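PDB 1TC5: putative D-tyrosyl-tRNA(Tyr) deacylase 2 from Leishmania major, which probably hydrolyses D-tyrosyl-tRNA(Tyr) to D-tyrosine and free tRNA(Tyr), which could protect the cell from harmful D-tyrosine. Local coordinates for residues A34-M39 with P90-L95; L15-Q20 with K69-F74; F132-R137 with V169-F174. One frame throughout, in Å; residues are numbered along the deposited sequence.

Contact 1: A34-M39 with P90-L95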
loop_
_atom_site.group_PDB
_atom_site.type_symbol
_atom_site.label_atom_id
_atom_site.label_comp_id
_atom_site.label_asym_id
_atom_site.label_seq_id
_atom_site.Cartn_x
_atom_site.Cartn_y
_atom_site.Cartn_z
ATOM N N ALA A 34 4.132 10.162 -11.933
ATOM C CA ALA A 34 3.601 11.197 -11.058
ATOM C C ALA A 34 4.660 11.690 -10.079
ATOM O O ALA A 34 5.560 10.943 -9.681
ATOM C CB ALA A 34 2.390 10.667 -10.282
ATOM N N GLY A 35 4.532 12.959 -9.684
ATOM C CA GLY A 35 5.345 13.506 -8.609
ATOM C C GLY A 35 4.624 13.454 -7.275
ATOM O O GLY A 35 3.853 12.528 -6.995
ATOM N N ARG A 36 4.866 14.470 -6.453
ATOM C CA ARG A 36 4.379 14.466 -5.095
ATOM C C ARG A 36 2.866 14.571 -5.052
ATOM O O ARG A 36 2.251 15.341 -5.786
ATOM C CB ARG A 36 4.977 15.589 -4.274
ATOM C CG ARG A 36 4.627 15.478 -2.780
ATOM C CD ARG A 36 5.574 16.252 -1.901
ATOM N NE ARG A 36 5.245 17.659 -1.942
ATOM C CZ ARG A 36 6.045 18.660 -2.325
ATOM N NH1 ARG A 36 7.288 18.478 -2.747
ATOM N NH2 ARG A 36 5.570 19.880 -2.275
ATOM N N GLY A 37 2.283 13.786 -4.170
ATOM C CA GLY A 37 0.841 13.809 -3.982
ATOM C C GLY A 37 0.371 12.565 -3.270
ATOM O O GLY A 37 0.952 12.182 -2.252
ATOM N N VAL A 38 -0.676 11.947 -3.790
ATOM C CA VAL A 38 -1.263 10.751 -3.183
ATOM C C VAL A 38 -1.434 9.613 -4.192
ATOM O O VAL A 38 -1.918 9.825 -5.316
ATOM C CB VAL A 38 -2.614 11.095 -2.557
ATOM C CG1 VAL A 38 -3.325 9.828 -2.053
ATOM C CG2 VAL A 38 -2.436 12.133 -1.443
ATOM N N MET A 39 -1.010 8.415 -3.791
ATOM C CA MET A 39 -1.275 7.185 -4.530
ATOM C C MET A 39 -2.488 6.479 -3.929
ATOM O O MET A 39 -2.515 6.161 -2.725
ATOM C CB MET A 39 -0.074 6.252 -4.525
ATOM C CG MET A 39 -0.289 4.991 -5.380
ATOM S SD MET A 39 1.157 4.017 -5.713
ATOM C CE MET A 39 1.395 3.325 -4.050
ATOM N N PRO A 90 -4.115 22.161 -4.857
ATOM C CA PRO A 90 -4.499 21.780 -6.230
ATOM C C PRO A 90 -3.399 21.228 -7.124
ATOM O O PRO A 90 -3.752 20.576 -8.110
ATOM C CB PRO A 90 -5.019 23.096 -6.855
ATOM C CG PRO A 90 -4.606 24.217 -5.901
ATOM C CD PRO A 90 -4.415 23.576 -4.556
ATOM N N GLU A 91 -2.135 21.495 -6.812
ATOM C CA GLU A 91 -1.008 21.100 -7.649
ATOM C C GLU A 91 -0.435 19.724 -7.344
ATOM O O GLU A 91 0.391 19.236 -8.109
ATOM C CB GLU A 91 0.106 22.127 -7.522
ATOM C CG GLU A 91 -0.241 23.468 -8.151
ATOM C CD GLU A 91 1.000 24.297 -8.425
ATOM O OE1 GLU A 91 1.725 23.983 -9.404
ATOM O OE2 GLU A 91 1.253 25.249 -7.663
ATOM N N MET A 92 -0.853 19.122 -6.232
ATOM C CA MET A 92 -0.438 17.767 -5.905
ATOM C C MET A 92 -0.955 16.810 -6.997
ATOM O O MET A 92 -2.024 17.020 -7.573
ATOM C CB MET A 92 -0.971 17.343 -4.527
ATOM C CG MET A 92 -0.346 18.054 -3.306
ATOM S SD MET A 92 1.470 17.817 -3.099
ATOM C CE MET A 92 2.091 19.345 -3.814
ATOM N N ASP A 93 -0.159 15.788 -7.279
ATOM C CA ASP A 93 -0.484 14.754 -8.243
ATOM C C ASP A 93 -1.267 13.656 -7.537
ATOM O O ASP A 93 -1.135 13.462 -6.339
ATOM C CB ASP A 93 0.809 14.189 -8.872
ATOM C CG ASP A 93 1.432 15.116 -9.875
ATOM O OD1 ASP A 93 0.962 16.264 -10.067
ATOM O OD2 ASP A 93 2.423 14.786 -10.548
ATOM N N ILE A 94 -2.105 12.964 -8.295
ATOM C CA ILE A 94 -2.835 11.789 -7.817
ATOM C C ILE A 94 -2.562 10.666 -8.814
ATOM O O ILE A 94 -2.659 10.858 -10.040
ATOM C CB ILE A 94 -4.366 12.083 -7.664
ATOM C CG1 ILE A 94 -4.592 13.248 -6.690
ATOM C CG2 ILE A 94 -5.114 10.853 -7.149
ATOM C CD1 ILE A 94 -5.990 13.847 -6.773
ATOM N N LEU A 95 -2.183 9.521 -8.269
ATOM C CA LEU A 95 -1.911 8.307 -9.014
ATOM C C LEU A 95 -2.883 7.245 -8.533
ATOM O O LEU A 95 -2.845 6.886 -7.381
ATOM C CB LEU A 95 -0.477 7.842 -8.738
ATOM C CG LEU A 95 -0.058 6.543 -9.420
ATOM C CD1 LEU A 95 -0.227 6.635 -10.916
ATOM C CD2 LEU A 95 1.392 6.194 -9.082
#
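Val38 and Ile94, then Met39 and Leu95, are paired across two adjacent parallel beta strands in the mixed sheet of this DTD-family fold. The short strands 37-39 and 93-95 are 6° from parallel. Their backbones are joined by hydrogen bonds from Asp93 N to Arg36 O, Val38 N to Asp93 O and Leu95 N to Val38 O. Val38 and Ile94 occupy one face of the sheet. The CG2 branch of Ile94 comes to 3.8 Å from Val38 O. Met39 and Leu95 occupy the opposite face and lie alongside each other, pointing the same way. The SD of Met39 touches the CD2 branch of Leu95 at 4.0 Å. The Met39 side chain also packs on Leu180 and Phe182 of strand 180-184. Just before the strands, Arg36 and Met92 cross obliquely. Met92 SD lies 3.9 Å from Arg36 CG, and Met92 CE lies 3.8 Å from Arg36 NH2. The polar partner of Arg36 NH2 is Phe74 O, by a hydrogen bond. The Asp93 carboxylate reaches Gly35, with CG beside its own backbone N (chi1 -75°). Its OD2 accepts Gly35 N at 2.9 Å, on the anti side and 25° out of the carboxylate plane. OD2 also forms a salt bridge with Arg168 NE, while OD1 takes the amide of Asn166. Three partners on two oxygens should fix the rotation of this buried carboxylate. Ala34 CB lies 4.1 Å from Asp93 CB and also packs near Leu95. Gly37 has no side chain, and its CA makes a CH...O contact with Asp93 O at 3.1 Å.

Contact 2: L15-Q20 with K69-F74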
loop_
_atom_site.group_PDB
_atom_site.type_symbol
_atom_site.label_atom_id
_atom_site.label_comp_id
_atom_site.label_asym_id
_atom_site.label_seq_id
_atom_site.Cartn_x
_atom_site.Cartn_y
_atom_site.Cartn_z
ATOM N N LEU A 15 -4.739 4.753 0.704
ATOM C CA LEU A 15 -4.161 6.035 0.319
ATOM C C LEU A 15 -2.806 6.157 0.955
ATOM O O LEU A 15 -2.686 5.994 2.173
ATOM C CB LEU A 15 -5.042 7.200 0.800
ATOM C CG LEU A 15 -6.547 7.087 0.551
ATOM C CD1 LEU A 15 -7.317 8.161 1.357
ATOM C CD2 LEU A 15 -6.862 7.181 -0.923
ATOM N N GLN A 16 -1.790 6.454 0.136
ATOM C CA GLN A 16 -0.404 6.592 0.600
ATOM C C GLN A 16 0.177 7.922 0.137
ATOM O O GLN A 16 -0.127 8.399 -0.979
ATOM C CB GLN A 16 0.496 5.484 0.035
ATOM C CG GLN A 16 0.177 4.071 0.461
ATOM C CD GLN A 16 1.132 3.046 -0.137
ATOM O OE1 GLN A 16 2.275 2.930 0.313
ATOM N NE2 GLN A 16 0.658 2.279 -1.125
ATOM N N ALA A 17 0.966 8.530 1.023
ATOM C CA ALA A 17 1.747 9.738 0.711
ATOM C C ALA A 17 2.819 9.398 -0.324
ATOM O O ALA A 17 3.739 8.614 -0.043
ATOM C CB ALA A 17 2.406 10.295 1.961
ATOM N N MET A 18 2.656 9.972 -1.509
ATOM C CA MET A 18 3.554 9.765 -2.641
ATOM C C MET A 18 4.542 10.920 -2.761
ATOM O O MET A 18 4.154 12.092 -2.654
ATOM C CB MET A 18 2.734 9.682 -3.940
ATOM C CG MET A 18 3.568 9.443 -5.220
ATOM S SD MET A 18 2.530 8.885 -6.578
ATOM C CE MET A 18 1.427 10.331 -6.781
ATOM N N ASP A 19 5.812 10.591 -2.996
ATOM C CA ASP A 19 6.784 11.576 -3.465
ATOM C C ASP A 19 6.996 11.454 -4.974
ATOM O O ASP A 19 6.929 12.453 -5.698
ATOM C CB ASP A 19 8.138 11.407 -2.778
ATOM C CG ASP A 19 9.062 12.557 -3.061
ATOM O OD1 ASP A 19 8.704 13.659 -2.624
ATOM O OD2 ASP A 19 10.122 12.482 -3.731
ATOM N N GLN A 20 7.256 10.222 -5.426
ATOM C CA GLN A 20 7.363 9.890 -6.848
ATOM C C GLN A 20 6.663 8.548 -7.133
ATOM O O GLN A 20 6.711 7.630 -6.333
ATOM C CB GLN A 20 8.831 9.735 -7.292
ATOM C CG GLN A 20 9.745 10.947 -7.113
ATOM C CD GLN A 20 9.527 12.026 -8.151
ATOM O OE1 GLN A 20 10.133 12.005 -9.239
ATOM N NE2 GLN A 20 8.666 12.981 -7.821
ATOM N N LYS A 69 -8.789 16.275 5.205
ATOM C CA LYS A 69 -7.414 16.621 5.537
ATOM C C LYS A 69 -6.760 15.367 6.065
ATOM O O LYS A 69 -7.079 14.920 7.144
ATOM C CB LYS A 69 -7.377 17.738 6.564
ATOM C CG LYS A 69 -8.042 19.045 6.063
ATOM C CD LYS A 69 -8.119 20.109 7.177
ATOM C CE LYS A 69 -8.840 21.378 6.720
ATOM N NZ LYS A 69 -7.911 22.486 6.365
ATOM N N ILE A 70 -5.877 14.774 5.272
ATOM C CA ILE A 70 -5.278 13.490 5.612
ATOM C C ILE A 70 -3.779 13.613 5.793
ATOM O O ILE A 70 -3.269 13.285 6.847
ATOM C CB ILE A 70 -5.586 12.445 4.505
ATOM C CG1 ILE A 70 -7.100 12.304 4.314
ATOM C CG2 ILE A 70 -4.963 11.084 4.870
ATOM C CD1 ILE A 70 -7.492 11.673 2.963
ATOM N N PHE A 71 -3.095 14.090 4.746
ATOM C CA PHE A 71 -1.631 14.027 4.649
ATOM C C PHE A 71 -0.896 15.326 5.028
ATOM O O PHE A 71 -1.404 16.430 4.841
ATOM C CB PHE A 71 -1.190 13.558 3.252
ATOM C CG PHE A 71 -1.692 12.172 2.905
ATOM C CD1 PHE A 71 -1.151 11.062 3.507
ATOM C CD2 PHE A 71 -2.753 11.997 2.018
ATOM C CE1 PHE A 71 -1.663 9.766 3.242
ATOM C CE2 PHE A 71 -3.245 10.734 1.724
ATOM C CZ PHE A 71 -2.710 9.611 2.352
ATOM N N THR A 72 0.330 15.151 5.521
ATOM C CA THR A 72 1.153 16.208 6.116
ATOM C C THR A 72 2.384 16.550 5.274
ATOM O O THR A 72 3.187 17.402 5.655
ATOM C CB THR A 72 1.643 15.766 7.528
ATOM O OG1 THR A 72 2.315 14.507 7.434
ATOM C CG2 THR A 72 0.449 15.495 8.492
ATOM N N HIS A 73 2.512 15.925 4.107
ATOM C CA HIS A 73 3.728 16.053 3.301
ATOM C C HIS A 73 3.618 16.981 2.081
ATOM O O HIS A 73 4.579 17.180 1.353
ATOM C CB HIS A 73 4.078 14.652 2.843
ATOM C CG HIS A 73 3.287 14.186 1.656
ATOM N ND1 HIS A 73 2.636 12.984 1.629
ATOM C CD2 HIS A 73 3.054 14.754 0.451
ATOM C CE1 HIS A 73 2.074 12.811 0.447
ATOM N NE2 HIS A 73 2.326 13.862 -0.290
ATOM N N PHE A 74 2.447 17.529 1.824
ATOM C CA PHE A 74 2.231 18.337 0.605
ATOM C C PHE A 74 3.029 19.640 0.545
ATOM O O PHE A 74 3.456 20.075 -0.543
ATOM C CB PHE A 74 0.754 18.700 0.424
ATOM C CG PHE A 74 -0.175 17.529 0.269
ATOM C CD1 PHE A 74 0.267 16.287 -0.181
ATOM C CD2 PHE A 74 -1.522 17.687 0.548
ATOM C CE1 PHE A 74 -0.610 15.268 -0.334
ATOM C CE2 PHE A 74 -2.392 16.653 0.401
ATOM C CZ PHE A 74 -1.948 15.452 -0.030
#
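The segments Leu15-Met18 and Ile70-His73 run in nearly the same direction, 11° apart, with Ala17 and Phe71 CA atoms 6.7 Å from each other. Phe71 buries the most surface of its segment. Ala17 CA lies over one face of its ring. Ile70 CG2 covers the opposite face, 3.5 Å above the plane and over the ring centre. The Phe71 torsion that puts CG beside the backbone N (chi1 -61°) sets the ring between these two groups. At the ring edge, in the plane, Leu15 O approaches CZ at 3.6 Å, and Leu15 CB touches the same CZ at 3.7 Å. The side chains of Leu15 and Ile70 cross at about a right angle, and their CD1 methyls meet at 3.9 Å. This is where the loop after helix 55-67 covers strand 10-18 of the mixed sheet. The ring of His190, on neighbouring strand 190-193, meets Phe71 with the planes at about 90°. His73 turns its ring edge to Ala17 CB, but the two are modelled too close, so the exact fit is doubtful. Gln16 points its CB away from the loop, and its OE1 bonds to Tyr41 OH of the second subunit. Ile70 also packs on Val111 of that subunit. Past the strand, Asp19 and Gln20 form a classic beta bulge opposite Glu183.

Contact 3: F132-R137 with V169-F174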
loop_
_atom_site.group_PDB
_atom_site.type_symbol
_atom_site.label_atom_id
_atom_site.label_comp_id
_atom_site.label_asym_id
_atom_site.label_seq_id
_atom_site.Cartn_x
_atom_site.Cartn_y
_atom_site.Cartn_z
ATOM N N PHE A 132 -14.208 11.643 -12.760
ATOM C CA PHE A 132 -14.628 12.591 -11.742
ATOM C C PHE A 132 -13.430 13.220 -11.054
ATOM O O PHE A 132 -13.475 14.378 -10.697
ATOM C CB PHE A 132 -15.545 11.922 -10.710
ATOM C CG PHE A 132 -16.948 11.635 -11.199
ATOM C CD1 PHE A 132 -17.517 12.331 -12.272
ATOM C CD2 PHE A 132 -17.726 10.682 -10.542
ATOM C CE1 PHE A 132 -18.816 12.065 -12.691
ATOM C CE2 PHE A 132 -19.027 10.410 -10.959
ATOM C CZ PHE A 132 -19.575 11.112 -12.033
ATOM N N VAL A 133 -12.361 12.450 -10.847
ATOM C CA VAL A 133 -11.154 12.976 -10.191
ATOM C C VAL A 133 -10.470 13.967 -11.134
ATOM O O VAL A 133 -10.121 15.067 -10.730
ATOM C CB VAL A 133 -10.186 11.825 -9.726
ATOM C CG1 VAL A 133 -8.858 12.362 -9.099
ATOM C CG2 VAL A 133 -10.890 10.922 -8.718
ATOM N N ARG A 134 -10.317 13.592 -12.401
ATOM C CA ARG A 134 -9.769 14.495 -13.419
ATOM C C ARG A 134 -10.505 15.836 -13.434
ATOM O O ARG A 134 -9.876 16.901 -13.474
ATOM C CB ARG A 134 -9.878 13.890 -14.835
ATOM C CG ARG A 134 -8.879 12.788 -15.191
ATOM C CD ARG A 134 -9.154 12.186 -16.589
ATOM N NE ARG A 134 -9.102 10.739 -16.586
ATOM C CZ ARG A 134 -9.950 9.941 -17.208
ATOM N NH1 ARG A 134 -10.973 10.420 -17.904
ATOM N NH2 ARG A 134 -9.763 8.630 -17.129
ATOM N N VAL A 135 -11.835 15.768 -13.397
ATOM C CA VAL A 135 -12.673 16.962 -13.474
ATOM C C VAL A 135 -12.468 17.821 -12.221
ATOM O O VAL A 135 -12.287 19.033 -12.330
ATOM C CB VAL A 135 -14.162 16.587 -13.718
ATOM C CG1 VAL A 135 -15.086 17.786 -13.572
ATOM C CG2 VAL A 135 -14.314 15.976 -15.110
ATOM N N ALA A 136 -12.438 17.187 -11.046
ATOM C CA ALA A 136 -12.254 17.915 -9.780
ATOM C C ALA A 136 -10.841 18.492 -9.609
ATOM O O ALA A 136 -10.612 19.343 -8.745
ATOM C CB ALA A 136 -12.600 17.012 -8.578
ATOM N N ARG A 137 -9.898 18.012 -10.410
ATOM C CA ARG A 137 -8.531 18.525 -10.392
ATOM C C ARG A 137 -8.218 19.453 -11.572
ATOM O O ARG A 137 -7.086 19.937 -11.701
ATOM C CB ARG A 137 -7.529 17.357 -10.315
ATOM C CG ARG A 137 -7.743 16.450 -9.109
ATOM C CD ARG A 137 -7.609 17.160 -7.778
ATOM N NE ARG A 137 -6.211 17.356 -7.392
ATOM C CZ ARG A 137 -5.833 18.045 -6.322
ATOM N NH1 ARG A 137 -6.728 18.657 -5.580
ATOM N NH2 ARG A 137 -4.550 18.145 -6.002
ATOM N N VAL A 169 -3.543 13.722 -12.783
ATOM C CA VAL A 169 -4.383 12.615 -12.348
ATOM C C VAL A 169 -4.013 11.459 -13.293
ATOM O O VAL A 169 -4.493 11.386 -14.437
ATOM C CB VAL A 169 -5.899 12.962 -12.414
ATOM C CG1 VAL A 169 -6.733 11.745 -12.093
ATOM C CG2 VAL A 169 -6.241 14.094 -11.487
ATOM N N ILE A 170 -3.103 10.615 -12.806
ATOM C CA ILE A 170 -2.599 9.466 -13.523
ATOM C C ILE A 170 -3.375 8.267 -13.032
ATOM O O ILE A 170 -3.651 8.167 -11.853
ATOM C CB ILE A 170 -1.077 9.252 -13.266
ATOM C CG1 ILE A 170 -0.274 10.535 -13.509
ATOM C CG2 ILE A 170 -0.557 8.117 -14.127
ATOM C CD1 ILE A 170 -0.467 11.185 -14.903
ATOM N N SER A 171 -3.739 7.377 -13.950
ATOM C CA SER A 171 -4.514 6.192 -13.609
ATOM C C SER A 171 -4.063 4.959 -14.400
ATOM O O SER A 171 -3.696 5.034 -15.584
ATOM C CB SER A 171 -6.012 6.469 -13.812
ATOM O OG SER A 171 -6.258 6.995 -15.101
ATOM N N GLY A 172 -4.101 3.815 -13.727
ATOM C CA GLY A 172 -3.768 2.550 -14.338
ATOM C C GLY A 172 -4.744 2.131 -15.408
ATOM O O GLY A 172 -5.884 2.588 -15.464
ATOM N N THR A 173 -4.262 1.291 -16.308
ATOM C CA THR A 173 -5.097 0.680 -17.337
ATOM C C THR A 173 -5.849 -0.442 -16.657
ATOM O O THR A 173 -5.216 -1.355 -16.103
ATOM C CB THR A 173 -4.172 0.156 -18.455
ATOM O OG1 THR A 173 -3.428 1.260 -19.004
ATOM C CG2 THR A 173 -4.967 -0.409 -19.651
ATOM N N PHE A 174 -7.177 -0.348 -16.642
ATOM C CA PHE A 174 -8.001 -1.350 -16.001
ATOM C C PHE A 174 -7.760 -2.729 -16.608
ATOM O O PHE A 174 -7.735 -2.877 -17.835
ATOM C CB PHE A 174 -9.485 -1.021 -16.162
ATOM C CG PHE A 174 -10.370 -1.824 -15.241
ATOM C CD1 PHE A 174 -10.398 -1.542 -13.886
ATOM C CD2 PHE A 174 -11.119 -2.888 -15.720
ATOM C CE1 PHE A 174 -11.193 -2.274 -13.017
ATOM C CE2 PHE A 174 -11.909 -3.639 -14.856
ATOM C CZ PHE A 174 -11.951 -3.326 -13.505
HETATM O O HOH W 1 -6.403 9.768 -15.493
#
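The guanidinium of Arg134 turns an edge toward Ser171, and a water lies at this edge in the guanidinium plane. NE donates to the water at 3.1 Å. The water in turn donates to Val169 O at 2.7 Å, and it also bonds to Ser171 OG at 2.8 Å. One water thus ties the helix side chain to both a strand carbonyl and a strand hydroxyl. Arg134 NH1 is held separately by a salt bridge to Glu141. Beside this polar link Val169 spreads its two methyls against the helix. CG1, anti to the backbone N (chi1 174°), meets Val133 CG1 at 3.7 Å and Arg134 CG at 3.9 Å. CG2 lies 3.7 Å from Arg137 CG. The Arg134 and Arg137 side chains each cross Val169 at about a right angle. Arg137 bends at chi2 and chi3, and its guanidinium bonds to the carbonyls of Leu86, Cys89 and Met92. Val133 also reaches Ile94 on the adjoining strand. Helix 132-136 and strand 169-171 run 165° apart, with axes 8.9 Å from each other. This is a beta-alpha-beta crossover: between the neighbouring parallel strands 93-98 and 169-171 the chain makes a small hairpin, 105-112, then helix 119-136, which packs on the sheet.

All three contacts reach the same five-stranded mixed sheet. Its order is 169-171, 93-98, 37-45, 10-18, 190-193. Contact 1 pairs two inner strands, and its centre is about 8 Å from that of contact 2 and about 11 Å from that of contact 3. Contacts 2 and 3 do not touch, with centres about 17 Å apart. Backbone hydrogen bonds between neighbouring strands link contact 1 to contact 2 (Gly37 O, Met18 N) and contact 3 (Ile94 O, Ile170 N). Along the chain the segments of contacts 1 and 2 alternate, and contact 3 follows both. A loop (contact 2) and helix 119-136 (contact 3) cover the sheet. Contact 2 also reaches the second subunit of the homodimer.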